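Local coordinates for plasmodesmata-located protein 5 (Arabidopsis thaliana, PDB 6GRE) that restricts plasmodesmal permeability through callose deposition during salicylic acid-triggered immunity, here represented by its tandem DUF26 ectodomain, at residues Thr42-Phe47 with Ile63-Gly68; Thr77-Ala82 with Glu101-Arg106; Leu120-Cys125 with Gly197-Leu202; Gln178-Asp183 with Ser203-Arg208. One frame throughout, in Å; residues are numbered along the deposited sequence.

Contact 1: residues Thr42-Phe47 with Ile63-Gly68; sequences TRYANF and IYQCRG. With NAG (2-acetamido-2-deoxy-beta-D-glucopyranose), chain F; SO4 (sulfate ion), chain L.
Strands 44-49 and 60-66 pair as an antiparallel beta hairpin at one margin of the five-stranded sheet in the first DUF26 (Gnk2-homologous) domain, with 44-49 as the outermost strand. Three bridges set the register: Y44 with Q65 and N46 with I63 are non-hydrogen-bonded pairs, and A45 with Y64 between them is hydrogen-bonded. Y64 N donates to A45 O at 3.3 Å, while the return bond from A45 N is weak. C66 N donates to R43 O at 2.8 Å, nearly straight at 170°.

On the side facing helix 23-38, the Y64 ring passes beneath A45, whose CB lies 3.7 Å from Y64 CE1. With its CG between the backbone N and the carbonyl carbon (chi1 71°), the ring lies back across the neighbouring strand. Its hydroxyl thereby donates to T42 O at 2.6 Å, from above the carbonyl plane, and also bonds S38 of the helix. The opposite face carries Y44, I63 and N46, whose ND2 is glycosylated. I63 CG2 packs on N46 CB at 3.7 Å. Y44 OH probably limits the rotation of the sugar's acetamido group, donating to O7 of the N-acetylglucosamine at 2.7 Å.

Contact 2: residues Thr77-Ala82 with Glu101-Arg106; sequences TCVSSA and ENCLIR
C78 on helix 72-90 holds SG anti to its backbone N (chi1 -170°), whereas C103 on strand 103-108 sets its sulfur between N and the carbonyl carbon (chi1 65°); the two SG atoms meet in a disulfide of 2.1 Å. Its chi3 of -88° is close to the perpendicular twist preferred by an unstrained S-S bond. The bridge joins the helix to the sheet it covers in the first DUF26 domain, at the start of the strand.

Further along, A82 sits one helical turn after C78 and faces the same strand. Its CB meets I105 CD1 at 3.9 Å, and that methyl also lies 3.6 Å from A82 O. V79 flanks this row, with CG2 beside C103 CB and CG1 beside I105 CG2, both at 4.2 Å. F35 of helix 23-38 touches V79 and I105, closing the core around them. N102 CB lies against C78 SG, while its OD1 accepts from R67. Helix and strand are thus held by one covalent bond and apolar packing, consistent with the predicted extracellular location, where disulfides are stable.

Contact 3: residues Leu120-Cys125 with Gly197-Leu202; sequences LILNKC and GGYVYL. With EDO (1,2-ethanediol), chain G; EDO (1,2-ethanediol), chain J.
A classic beta bulge marks the pairing of strand 120-125, an outermost strand of the second DUF26 domain's sheet, with strand 198-202. I121 and L122 both face Y201, whose O accepts from I121 N at 2.9 Å and from L122 N at 3.1 Å; Y201 N returns a bond to L122 O. Beyond the bulge the antiparallel register is regular, and Y199 N donates to K124 O at 2.9 Å.

Y199 O is also gripped twice. K124 N supplies the ordinary backbone bond, while N123 ND2 donates to Y199 O at 2.9 Å from 42° above the carbonyl plane, so the asparagine side chain adds a bond to its own strand pairing. That amide also rests on V200 CG2. On the other face, Y199 has CG between its backbone N and carbonyl carbon (chi1 46°), which lays the ring against the facing strand: K124 CB packs on it, 3.5 Å from Y199 CZ, and L122 CD2 lies 3.7 Å from Y199 CE1. The edge strand is therefore held in three ways: two backbone donors on Y201 O at the bulge, one backbone donor and the N123 amide on Y199 O, and a covalent link to helix 174-192 through the C125-C192 disulfide.

Contact 4: residues Gln178-Asp183 with Ser203-Arg208; sequences QDCLSD and SKCYAR
C180 and C205 join helix 174-192 to strand 205-211 through a disulfide, SG to SG 2.2 Å, with a chi3 of -91°. The sulfur of C180 stands anti to its backbone N (chi1 -167°), and that of C205 lies between N and the carbonyl carbon (chi1 68°); these torsions turn both sulfurs into the space between helix and strand, where they bond.

Beside the bridge, L181 sends CD2 to the strand, 3.8 Å from C205 CB and 3.5 Å from Y206 O. L181 N also lies near C205 SG, at 3.6 Å. The leucine is wedged further against A166 and C168 of strand 162-168, while A184, one turn after C180, covers C205 and A207.

Farther out, polar groups fix the turn into the strand. The end of the K204 side chain leads away from the helix and bonds through NZ to the carbonyls of V115 and F112, with a salt bridge to D171. On the sheet face away from the helix, Y206 meets the ring of Y201, and its OH lies over one face of the R208 guanidinium. A helix disulfide-bonded to the antiparallel sheet it covers, as by C78-C103 in the first domain, is characteristic of the DUF26 fold, of which this is the second copy.

From the N terminus, contact 1 closes the first hairpin. Contact 2, in series with it, closes an 18-residue loop holding the rest of helix 72-90 and strand 96-99, and brings that helix onto the same sheet; strands 60-66 and 103-108 are neighbours, so Q65 O meets L104 N and I63 N meets R106 O. In the second domain, contact 3 spans 71 intervening residues to pair the first strand with the fourth. It crosses contact 4, whose helix lies inside that loop while its strand follows 198-202; V200 N to A207 O joins them. Between domains, R106 bonds S203 and E101 forms a salt bridge with R208, linking contacts 2 and 4, while R67 of contact 1 packs on R208.

Contact 1: residues Thr42-Phe47 with Ile63-Gly68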
loop_
_atom_site.group_PDB
_atom_site.type_symbol
_atom_site.label_atom_id
_atom_site.label_comp_id
_atom_site.label_asym_id
_atom_site.label_seq_id
_atom_site.Cartn_x
_atom_site.Cartn_y
_atom_site.Cartn_z
ATOM N N THR A 42 -13.316 -9.441 -2.703
ATOM C CA THR A 42 -11.878 -9.691 -2.701
ATOM C C THR A 42 -11.129 -8.503 -2.090
ATOM O O THR A 42 -11.587 -7.362 -2.124
ATOM C CB THR A 42 -11.376 -9.962 -4.122
ATOM O OG1 THR A 42 -9.988 -10.300 -4.060
ATOM C CG2 THR A 42 -11.573 -8.788 -5.059
ATOM N N ARG A 43 -9.968 -8.810 -1.513
ATOM C CA ARG A 43 -9.146 -7.793 -0.874
ATOM C C ARG A 43 -8.220 -7.096 -1.871
ATOM O O ARG A 43 -7.572 -6.130 -1.501
ATOM C CB ARG A 43 -8.265 -8.428 0.198
ATOM C CG ARG A 43 -9.050 -8.988 1.370
ATOM C CD ARG A 43 -8.090 -9.669 2.336
ATOM N NE ARG A 43 -8.811 -10.407 3.353
ATOM C CZ ARG A 43 -9.044 -11.707 3.320
ATOM N NH1 ARG A 43 -8.605 -12.455 2.326
ATOM N NH2 ARG A 43 -9.724 -12.252 4.306
ATOM N N TYR A 44 -8.114 -7.607 -3.096
ATOM C CA TYR A 44 -7.286 -7.008 -4.104
ATOM C C TYR A 44 -7.957 -7.201 -5.461
ATOM O O TYR A 44 -8.385 -8.290 -5.760
ATOM C CB TYR A 44 -5.882 -7.618 -4.143
ATOM C CG TYR A 44 -5.129 -7.279 -5.397
ATOM C CD1 TYR A 44 -4.511 -6.041 -5.562
ATOM C CD2 TYR A 44 -5.093 -8.158 -6.470
ATOM C CE1 TYR A 44 -3.853 -5.712 -6.732
ATOM C CE2 TYR A 44 -4.449 -7.836 -7.645
ATOM C CZ TYR A 44 -3.828 -6.607 -7.790
ATOM O OH TYR A 44 -3.204 -6.303 -8.958
ATOM N N ALA A 45 -7.979 -6.143 -6.268
ATOM C CA ALA A 45 -8.426 -6.234 -7.650
ATOM C C ALA A 45 -7.800 -5.114 -8.471
ATOM O O ALA A 45 -7.462 -4.066 -7.932
ATOM C CB ALA A 45 -9.935 -6.193 -7.732
ATOM N N ASN A 46 -7.656 -5.361 -9.783
ATOM C CA ASN A 46 -7.162 -4.380 -10.723
ATOM C C ASN A 46 -8.259 -4.152 -11.759
ATOM O O ASN A 46 -8.947 -5.091 -12.120
ATOM C CB ASN A 46 -5.862 -4.812 -11.400
ATOM C CG ASN A 46 -6.076 -5.763 -12.563
ATOM O OD1 ASN A 46 -6.447 -5.359 -13.669
ATOM N ND2 ASN A 46 -5.848 -7.034 -12.319
ATOM N N PHE A 47 -8.400 -2.914 -12.213
ATOM C CA PHE A 47 -9.474 -2.500 -13.113
ATOM C C PHE A 47 -8.900 -1.567 -14.176
ATOM O O PHE A 47 -7.985 -0.791 -13.889
ATOM C CB PHE A 47 -10.549 -1.700 -12.378
ATOM C CG PHE A 47 -11.168 -2.349 -11.163
ATOM C CD1 PHE A 47 -10.473 -2.413 -9.965
ATOM C CD2 PHE A 47 -12.467 -2.828 -11.194
ATOM C CE1 PHE A 47 -11.038 -2.998 -8.847
ATOM C CE2 PHE A 47 -13.040 -3.403 -10.069
ATOM C CZ PHE A 47 -12.321 -3.489 -8.899
ATOM N N ILE A 63 -5.849 -0.050 -8.944
ATOM C CA ILE A 63 -6.016 -1.149 -8.018
ATOM C C ILE A 63 -6.516 -0.612 -6.678
ATOM O O ILE A 63 -6.309 0.568 -6.345
ATOM C CB ILE A 63 -4.696 -1.925 -7.803
ATOM C CG1 ILE A 63 -3.653 -1.073 -7.065
ATOM C CG2 ILE A 63 -4.150 -2.470 -9.109
ATOM C CD1 ILE A 63 -2.449 -1.840 -6.549
ATOM N N TYR A 64 -7.104 -1.509 -5.892
ATOM C CA TYR A 64 -7.095 -1.316 -4.444
ATOM C C TYR A 64 -6.535 -2.574 -3.797
ATOM O O TYR A 64 -6.514 -3.650 -4.390
ATOM C CB TYR A 64 -8.487 -1.060 -3.876
ATOM C CG TYR A 64 -9.364 -2.277 -3.908
ATOM C CD1 TYR A 64 -10.090 -2.581 -5.051
ATOM C CD2 TYR A 64 -9.475 -3.133 -2.823
ATOM C CE1 TYR A 64 -10.882 -3.713 -5.121
ATOM C CE2 TYR A 64 -10.268 -4.267 -2.878
ATOM C CZ TYR A 64 -10.973 -4.565 -4.037
ATOM O OH TYR A 64 -11.775 -5.669 -4.111
ATOM N N GLN A 65 -6.056 -2.425 -2.564
ATOM C CA GLN A 65 -5.602 -3.556 -1.815
ATOM C C GLN A 65 -5.787 -3.309 -0.326
ATOM O O GLN A 65 -5.328 -2.320 0.209
ATOM C CB GLN A 65 -4.128 -3.822 -2.044
ATOM C CG GLN A 65 -3.666 -5.099 -1.356
ATOM C CD GLN A 65 -2.303 -5.486 -1.855
ATOM O OE1 GLN A 65 -1.653 -6.396 -1.329
ATOM N NE2 GLN A 65 -1.873 -4.816 -2.908
ATOM N N CYS A 66 -6.497 -4.246 0.297
ATOM C CA CYS A 66 -6.687 -4.256 1.746
ATOM C C CYS A 66 -5.641 -5.170 2.385
ATOM O O CYS A 66 -5.184 -6.121 1.766
ATOM C CB CYS A 66 -8.085 -4.752 2.093
ATOM S SG CYS A 66 -9.349 -3.544 1.606
ATOM N N ARG A 67 -5.345 -4.886 3.655
ATOM C CA ARG A 67 -4.549 -5.774 4.486
ATOM C C ARG A 67 -5.102 -7.198 4.324
ATOM O O ARG A 67 -6.328 -7.400 4.274
ATOM C CB ARG A 67 -4.613 -5.256 5.926
ATOM C CG ARG A 67 -3.287 -5.102 6.650
ATOM C CD ARG A 67 -3.552 -4.679 8.085
ATOM N NE ARG A 67 -4.334 -5.697 8.776
ATOM C CZ ARG A 67 -5.068 -5.503 9.864
ATOM N NH1 ARG A 67 -5.219 -4.290 10.370
ATOM N NH2 ARG A 67 -5.663 -6.539 10.432
ATOM N N GLY A 68 -4.211 -8.191 4.269
ATOM C CA GLY A 68 -4.479 -9.552 3.808
ATOM C C GLY A 68 -5.377 -10.383 4.719
ATOM O O GLY A 68 -5.886 -11.434 4.290
HETATM C C1 NAG F . -5.976 -8.003 -13.368
HETATM C C2 NAG F . -5.107 -9.223 -13.056
HETATM C C3 NAG F . -5.364 -10.365 -14.048
HETATM C C4 NAG F . -6.848 -10.535 -14.402
HETATM C C5 NAG F . -7.515 -9.188 -14.721
HETATM C C6 NAG F . -9.003 -9.293 -15.075
HETATM C C7 NAG F . -3.001 -8.394 -12.002
HETATM C C8 NAG F . -1.527 -8.207 -12.266
HETATM N N2 NAG F . -3.696 -8.877 -13.065
HETATM O O3 NAG F . -4.872 -11.569 -13.456
HETATM O O4 NAG F . -6.973 -11.420 -15.524
HETATM O O5 NAG F . -7.351 -8.341 -13.583
HETATM O O6 NAG F . -9.790 -9.291 -13.877
HETATM O O7 NAG F . -3.509 -8.119 -10.897
HETATM S S SO4 L . -7.881 -12.093 -1.452
HETATM O O1 SO4 L . -7.158 -12.243 -0.155
HETATM O O2 SO4 L . -7.097 -11.271 -2.411
HETATM O O3 SO4 L . -8.118 -13.438 -2.032
HETATM O O4 SO4 L . -9.203 -11.465 -1.183
#

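Contact 2: residues Thr77-Ala82 with Glu101-Arg106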
loop_
_atom_site.group_PDB
_atom_site.type_symbol
_atom_site.label_atom_id
_atom_site.label_comp_id
_atom_site.label_asym_id
_atom_site.label_seq_id
_atom_site.Cartn_x
_atom_site.Cartn_y
_atom_site.Cartn_z
ATOM N N THR A 77 -15.015 -0.441 4.403
ATOM C CA THR A 77 -14.927 0.791 5.167
ATOM C C THR A 77 -13.646 1.556 4.815
ATOM O O THR A 77 -13.650 2.778 4.623
ATOM C CB THR A 77 -14.999 0.517 6.671
ATOM O OG1 THR A 77 -16.268 -0.109 6.905
ATOM C CG2 THR A 77 -14.845 1.776 7.495
ATOM N N CYS A 78 -12.534 0.821 4.757
ATOM C CA CYS A 78 -11.243 1.431 4.469
ATOM C C CYS A 78 -11.231 2.018 3.054
ATOM O O CYS A 78 -10.835 3.153 2.859
ATOM C CB CYS A 78 -10.119 0.416 4.640
ATOM S SG CYS A 78 -8.476 1.175 4.590
ATOM N N VAL A 79 -11.623 1.212 2.081
ATOM C CA VAL A 79 -11.532 1.618 0.688
ATOM C C VAL A 79 -12.488 2.788 0.428
ATOM O O VAL A 79 -12.135 3.726 -0.276
ATOM C CB VAL A 79 -11.773 0.428 -0.251
ATOM C CG1 VAL A 79 -11.943 0.863 -1.698
ATOM C CG2 VAL A 79 -10.639 -0.571 -0.128
ATOM N N SER A 80 -13.681 2.739 1.029
ATOM C CA SER A 80 -14.625 3.847 0.917
ATOM C C SER A 80 -13.995 5.146 1.421
ATOM O O SER A 80 -14.133 6.186 0.776
ATOM C CB SER A 80 -15.889 3.554 1.666
ATOM O OG SER A 80 -16.601 2.511 1.033
ATOM N N SER A 81 -13.320 5.069 2.577
ATOM C CA SER A 81 -12.672 6.201 3.184
ATOM C C SER A 81 -11.532 6.699 2.291
ATOM O O SER A 81 -11.320 7.910 2.133
ATOM C CB SER A 81 -12.182 5.880 4.580
ATOM O OG SER A 81 -11.427 6.967 5.083
ATOM N N ALA A 82 -10.770 5.762 1.718
ATOM C CA ALA A 82 -9.676 6.140 0.849
ATOM C C ALA A 82 -10.230 6.927 -0.346
ATOM O O ALA A 82 -9.662 7.927 -0.726
ATOM C CB ALA A 82 -8.902 4.919 0.404
ATOM N N GLU A 101 -3.635 2.836 6.822
ATOM C CA GLU A 101 -3.120 1.754 7.609
ATOM C C GLU A 101 -3.593 0.405 7.041
ATOM O O GLU A 101 -2.787 -0.515 6.897
ATOM C CB GLU A 101 -3.563 1.933 9.057
ATOM C CG GLU A 101 -2.937 0.944 10.015
ATOM C CD GLU A 101 -1.469 1.133 10.371
ATOM O OE1 GLU A 101 -0.825 2.101 9.882
ATOM O OE2 GLU A 101 -0.975 0.318 11.174
ATOM N N ASN A 102 -4.877 0.304 6.689
ATOM C CA ASN A 102 -5.470 -0.995 6.391
ATOM C C ASN A 102 -5.773 -1.192 4.895
ATOM O O ASN A 102 -6.239 -2.251 4.515
ATOM C CB ASN A 102 -6.748 -1.188 7.190
ATOM C CG ASN A 102 -6.448 -1.430 8.655
ATOM O OD1 ASN A 102 -5.310 -1.721 9.008
ATOM N ND2 ASN A 102 -7.467 -1.309 9.485
ATOM N N CYS A 103 -5.466 -0.219 4.052
ATOM C CA CYS A 103 -5.742 -0.377 2.608
ATOM C C CYS A 103 -5.008 0.698 1.820
ATOM O O CYS A 103 -4.548 1.690 2.373
ATOM C CB CYS A 103 -7.231 -0.328 2.261
ATOM S SG CYS A 103 -8.017 1.267 2.574
ATOM N N LEU A 104 -4.913 0.475 0.498
ATOM C CA LEU A 104 -4.463 1.502 -0.431
ATOM C C LEU A 104 -5.402 1.532 -1.640
ATOM O O LEU A 104 -6.031 0.511 -1.940
ATOM C CB LEU A 104 -3.014 1.244 -0.869
ATOM C CG LEU A 104 -2.758 -0.041 -1.659
ATOM C CD1 LEU A 104 -2.958 0.152 -3.177
ATOM C CD2 LEU A 104 -1.356 -0.590 -1.378
ATOM N N ILE A 105 -5.429 2.679 -2.317
ATOM C CA ILE A 105 -5.965 2.787 -3.657
ATOM C C ILE A 105 -4.922 3.468 -4.535
ATOM O O ILE A 105 -4.128 4.286 -4.058
ATOM C CB ILE A 105 -7.318 3.522 -3.666
ATOM C CG1 ILE A 105 -7.213 4.941 -3.124
ATOM C CG2 ILE A 105 -8.371 2.700 -2.962
ATOM C CD1 ILE A 105 -8.459 5.784 -3.361
ATOM N N ARG A 106 -4.902 3.103 -5.820
ATOM C CA ARG A 106 -3.905 3.631 -6.711
ATOM C C ARG A 106 -4.482 3.653 -8.124
ATOM O O ARG A 106 -5.069 2.664 -8.559
ATOM C CB ARG A 106 -2.630 2.784 -6.643
ATOM C CG ARG A 106 -1.427 3.351 -7.374
ATOM C CD ARG A 106 -0.250 2.416 -7.129
ATOM N NE ARG A 106 0.991 2.907 -7.705
ATOM C CZ ARG A 106 2.194 2.571 -7.273
ATOM N NH1 ARG A 106 2.313 1.601 -6.387
ATOM N NH2 ARG A 106 3.262 3.218 -7.719
#

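Contact 3: residues Leu120-Cys125 with Gly197-Leu202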
loop_
_atom_site.group_PDB
_atom_site.type_symbol
_atom_site.label_atom_id
_atom_site.label_comp_id
_atom_site.label_asym_id
_atom_site.label_seq_id
_atom_site.Cartn_x
_atom_site.Cartn_y
_atom_site.Cartn_z
ATOM N N LEU A 120 11.761 4.620 -2.377
ATOM C CA LEU A 120 11.254 5.023 -1.093
ATOM C C LEU A 120 10.202 6.119 -1.222
ATOM O O LEU A 120 10.386 7.098 -1.971
ATOM C CB LEU A 120 12.409 5.539 -0.243
ATOM C CG LEU A 120 11.954 6.046 1.121
ATOM C CD1 LEU A 120 11.578 4.868 2.010
ATOM C CD2 LEU A 120 13.035 6.886 1.767
ATOM N N ILE A 121 9.079 5.943 -0.510
ATOM C CA ILE A 121 8.138 6.991 -0.285
ATOM C C ILE A 121 8.340 7.567 1.113
ATOM O O ILE A 121 8.607 8.757 1.257
ATOM C CB ILE A 121 6.698 6.542 -0.535
ATOM C CG1 ILE A 121 6.546 6.079 -1.984
ATOM C CG2 ILE A 121 5.726 7.649 -0.160
ATOM C CD1 ILE A 121 5.211 5.501 -2.320
ATOM N N LEU A 122 8.213 6.751 2.159
ATOM C CA LEU A 122 8.162 7.278 3.519
ATOM C C LEU A 122 8.742 6.246 4.481
ATOM O O LEU A 122 8.365 5.084 4.469
ATOM C CB LEU A 122 6.706 7.547 3.895
ATOM C CG LEU A 122 6.437 7.854 5.370
ATOM C CD1 LEU A 122 7.072 9.170 5.771
ATOM C CD2 LEU A 122 4.950 7.933 5.645
ATOM N N ASN A 123 9.663 6.668 5.332
ATOM C CA ASN A 123 10.233 5.858 6.390
ATOM C C ASN A 123 10.246 6.703 7.659
ATOM O O ASN A 123 10.858 7.771 7.686
ATOM C CB ASN A 123 11.629 5.385 5.995
ATOM C CG ASN A 123 12.455 4.674 7.038
ATOM O OD1 ASN A 123 13.670 4.645 6.892
ATOM N ND2 ASN A 123 11.847 4.118 8.064
ATOM N N LYS A 124 9.571 6.239 8.706
ATOM C CA LYS A 124 9.646 6.905 9.999
ATOM C C LYS A 124 9.967 5.857 11.050
ATOM O O LYS A 124 9.466 4.725 10.992
ATOM C CB LYS A 124 8.337 7.602 10.374
ATOM C CG LYS A 124 8.396 8.395 11.673
ATOM C CD LYS A 124 7.338 9.422 11.848
ATOM C CE LYS A 124 7.667 10.291 13.045
ATOM N NZ LYS A 124 6.492 11.105 13.439
ATOM N N CYS A 125 10.868 6.180 11.969
ATOM C CA CYS A 125 11.233 5.340 13.103
ATOM C C CYS A 125 10.704 5.926 14.407
ATOM O O CYS A 125 10.641 7.153 14.580
ATOM C CB CYS A 125 12.729 5.210 13.271
ATOM S SG CYS A 125 13.584 4.495 11.843
ATOM N N GLY A 197 9.295 0.724 17.263
ATOM C CA GLY A 197 8.460 0.708 16.100
ATOM C C GLY A 197 9.064 1.504 14.962
ATOM O O GLY A 197 10.034 2.261 15.108
ATOM N N GLY A 198 8.475 1.291 13.802
ATOM C CA GLY A 198 8.861 2.059 12.635
ATOM C C GLY A 198 8.203 1.492 11.407
ATOM O O GLY A 198 7.577 0.425 11.432
ATOM N N TYR A 199 8.307 2.210 10.302
ATOM C CA TYR A 199 7.666 1.780 9.082
ATOM C C TYR A 199 8.463 2.240 7.878
ATOM O O TYR A 199 9.078 3.310 7.892
ATOM C CB TYR A 199 6.210 2.215 8.952
ATOM C CG TYR A 199 5.875 3.649 9.279
ATOM C CD1 TYR A 199 6.100 4.682 8.376
ATOM C CD2 TYR A 199 5.265 3.971 10.480
ATOM C CE1 TYR A 199 5.706 5.986 8.651
ATOM C CE2 TYR A 199 4.890 5.272 10.781
ATOM C CZ TYR A 199 5.122 6.277 9.862
ATOM O OH TYR A 199 4.744 7.559 10.209
ATOM N N VAL A 200 8.462 1.424 6.828
ATOM C CA VAL A 200 9.065 1.736 5.561
ATOM C C VAL A 200 8.022 1.475 4.491
ATOM O O VAL A 200 7.602 0.314 4.297
ATOM C CB VAL A 200 10.297 0.865 5.264
ATOM C CG1 VAL A 200 10.823 1.071 3.864
ATOM C CG2 VAL A 200 11.392 1.093 6.272
ATOM N N TYR A 201 7.671 2.492 3.726
ATOM C CA TYR A 201 6.757 2.407 2.608
ATOM C C TYR A 201 7.575 2.667 1.352
ATOM O O TYR A 201 8.088 3.796 1.180
ATOM C CB TYR A 201 5.605 3.418 2.756
ATOM C CG TYR A 201 4.625 3.055 3.839
ATOM C CD1 TYR A 201 3.581 2.170 3.594
ATOM C CD2 TYR A 201 4.783 3.519 5.127
ATOM C CE1 TYR A 201 2.711 1.769 4.590
ATOM C CE2 TYR A 201 3.926 3.128 6.150
ATOM C CZ TYR A 201 2.928 2.210 5.882
ATOM O OH TYR A 201 2.107 1.860 6.914
ATOM N N LEU A 202 7.685 1.640 0.508
ATOM C CA LEU A 202 8.235 1.775 -0.834
ATOM C C LEU A 202 7.076 1.866 -1.804
ATOM O O LEU A 202 5.919 1.630 -1.483
ATOM C CB LEU A 202 9.134 0.592 -1.161
ATOM C CG LEU A 202 10.237 0.296 -0.153
ATOM C CD1 LEU A 202 11.090 -0.878 -0.641
ATOM C CD2 LEU A 202 11.103 1.522 0.154
HETATM C C1 EDO G . 3.414 9.129 13.000
HETATM O O1 EDO G . 3.600 7.726 12.763
HETATM C C2 EDO G . 4.121 9.533 14.287
HETATM O O2 EDO G . 3.356 9.136 15.429
HETATM C C1 EDO J . 10.732 9.057 17.345
HETATM O O1 EDO J . 9.845 9.271 16.250
HETATM C C2 EDO J . 12.181 9.299 17.004
HETATM O O2 EDO J . 13.030 9.405 18.156
#

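Contact 4: residues Gln178-Asp183 with Ser203-Arg208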
loop_
_atom_site.group_PDB
_atom_site.type_symbol
_atom_site.label_atom_id
_atom_site.label_comp_id
_atom_site.label_asym_id
_atom_site.label_seq_id
_atom_site.Cartn_x
_atom_site.Cartn_y
_atom_site.Cartn_z
ATOM N N GLN A 178 9.182 -10.517 -3.116
ATOM C CA GLN A 178 10.279 -10.782 -2.230
ATOM C C GLN A 178 11.408 -9.748 -2.381
ATOM O O GLN A 178 12.054 -9.368 -1.398
ATOM C CB GLN A 178 10.794 -12.217 -2.413
ATOM C CG GLN A 178 11.940 -12.521 -1.482
ATOM C CD GLN A 178 11.546 -12.502 -0.018
ATOM O OE1 GLN A 178 10.390 -12.729 0.303
ATOM N NE2 GLN A 178 12.522 -12.383 0.866
ATOM N N ASP A 179 11.693 -9.310 -3.616
ATOM C CA ASP A 179 12.720 -8.336 -3.875
ATOM C C ASP A 179 12.343 -7.009 -3.192
ATOM O O ASP A 179 13.184 -6.405 -2.523
ATOM C CB ASP A 179 12.924 -8.162 -5.378
ATOM C CG ASP A 179 14.082 -7.265 -5.759
ATOM O OD1 ASP A 179 15.025 -7.142 -4.971
ATOM O OD2 ASP A 179 14.028 -6.705 -6.876
ATOM N N CYS A 180 11.091 -6.572 -3.394
ATOM C CA CYS A 180 10.641 -5.318 -2.786
ATOM C C CYS A 180 10.757 -5.426 -1.248
ATOM O O CYS A 180 11.286 -4.541 -0.581
ATOM C CB CYS A 180 9.238 -5.008 -3.267
ATOM S SG CYS A 180 8.739 -3.313 -2.876
ATOM N N LEU A 181 10.196 -6.501 -0.697
ATOM C CA LEU A 181 10.201 -6.673 0.773
ATOM C C LEU A 181 11.600 -6.822 1.351
ATOM O O LEU A 181 11.868 -6.327 2.448
ATOM C CB LEU A 181 9.330 -7.854 1.178
ATOM C CG LEU A 181 7.844 -7.601 1.047
ATOM C CD1 LEU A 181 7.050 -8.821 1.482
ATOM C CD2 LEU A 181 7.425 -6.363 1.816
ATOM N N SER A 182 12.506 -7.490 0.625
ATOM C CA SER A 182 13.885 -7.604 1.088
ATOM C C SER A 182 14.455 -6.198 1.328
ATOM O O SER A 182 15.057 -5.924 2.370
ATOM C CB SER A 182 14.744 -8.413 0.131
ATOM O OG SER A 182 16.071 -8.526 0.624
ATOM N N ASP A 183 14.235 -5.294 0.370
ATOM C CA ASP A 183 14.686 -3.920 0.520
ATOM C C ASP A 183 13.994 -3.274 1.729
ATOM O O ASP A 183 14.684 -2.763 2.647
ATOM C CB ASP A 183 14.398 -3.066 -0.716
ATOM C CG ASP A 183 15.387 -3.198 -1.862
ATOM O OD1 ASP A 183 16.222 -4.129 -1.843
ATOM O OD2 ASP A 183 15.313 -2.343 -2.765
ATOM N N SER A 203 7.384 2.172 -3.060
ATOM C CA SER A 203 6.310 2.354 -3.976
ATOM C C SER A 203 5.374 1.133 -4.059
ATOM O O SER A 203 4.159 1.274 -4.088
ATOM C CB SER A 203 6.856 2.712 -5.331
ATOM O OG SER A 203 5.794 2.939 -6.231
ATOM N N LYS A 204 5.940 -0.090 -4.128
ATOM C CA LYS A 204 5.131 -1.266 -4.356
ATOM C C LYS A 204 5.112 -2.218 -3.150
ATOM O O LYS A 204 4.600 -3.310 -3.302
ATOM C CB LYS A 204 5.599 -1.996 -5.629
ATOM C CG LYS A 204 5.074 -1.387 -6.927
ATOM C CD LYS A 204 3.617 -1.699 -7.183
ATOM C CE LYS A 204 3.030 -1.091 -8.443
ATOM N NZ LYS A 204 3.385 -1.905 -9.628
ATOM N N CYS A 205 5.606 -1.813 -1.991
ATOM C CA CYS A 205 5.501 -2.677 -0.821
ATOM C C CYS A 205 5.794 -1.871 0.437
ATOM O O CYS A 205 6.309 -0.745 0.380
ATOM C CB CYS A 205 6.421 -3.888 -0.884
ATOM S SG CYS A 205 8.179 -3.500 -0.781
ATOM N N TYR A 206 5.495 -2.470 1.593
ATOM C CA TYR A 206 5.827 -1.844 2.856
ATOM C C TYR A 206 6.165 -2.890 3.918
ATOM O O TYR A 206 5.756 -4.046 3.808
ATOM C CB TYR A 206 4.730 -0.914 3.380
ATOM C CG TYR A 206 3.456 -1.564 3.857
ATOM C CD1 TYR A 206 3.403 -2.171 5.100
ATOM C CD2 TYR A 206 2.283 -1.524 3.120
ATOM C CE1 TYR A 206 2.240 -2.735 5.586
ATOM C CE2 TYR A 206 1.103 -2.060 3.608
ATOM C CZ TYR A 206 1.082 -2.655 4.855
ATOM O OH TYR A 206 -0.056 -3.238 5.314
ATOM N N ALA A 207 6.897 -2.453 4.931
ATOM C CA ALA A 207 7.153 -3.284 6.094
ATOM C C ALA A 207 7.083 -2.369 7.317
ATOM O O ALA A 207 7.603 -1.245 7.267
ATOM C CB ALA A 207 8.486 -3.960 6.002
ATOM N N ARG A 208 6.471 -2.831 8.407
ATOM C CA ARG A 208 6.346 -2.001 9.575
ATOM C C ARG A 208 6.308 -2.873 10.825
ATOM O O ARG A 208 5.973 -4.074 10.765
ATOM C CB ARG A 208 5.087 -1.129 9.480
ATOM C CG ARG A 208 3.770 -1.870 9.378
ATOM C CD ARG A 208 2.612 -0.911 9.084
ATOM N NE ARG A 208 1.330 -1.606 9.098
ATOM C CZ ARG A 208 0.273 -1.321 8.330
ATOM N NH1 ARG A 208 0.323 -0.366 7.414
ATOM N NH2 ARG A 208 -0.855 -1.996 8.508
#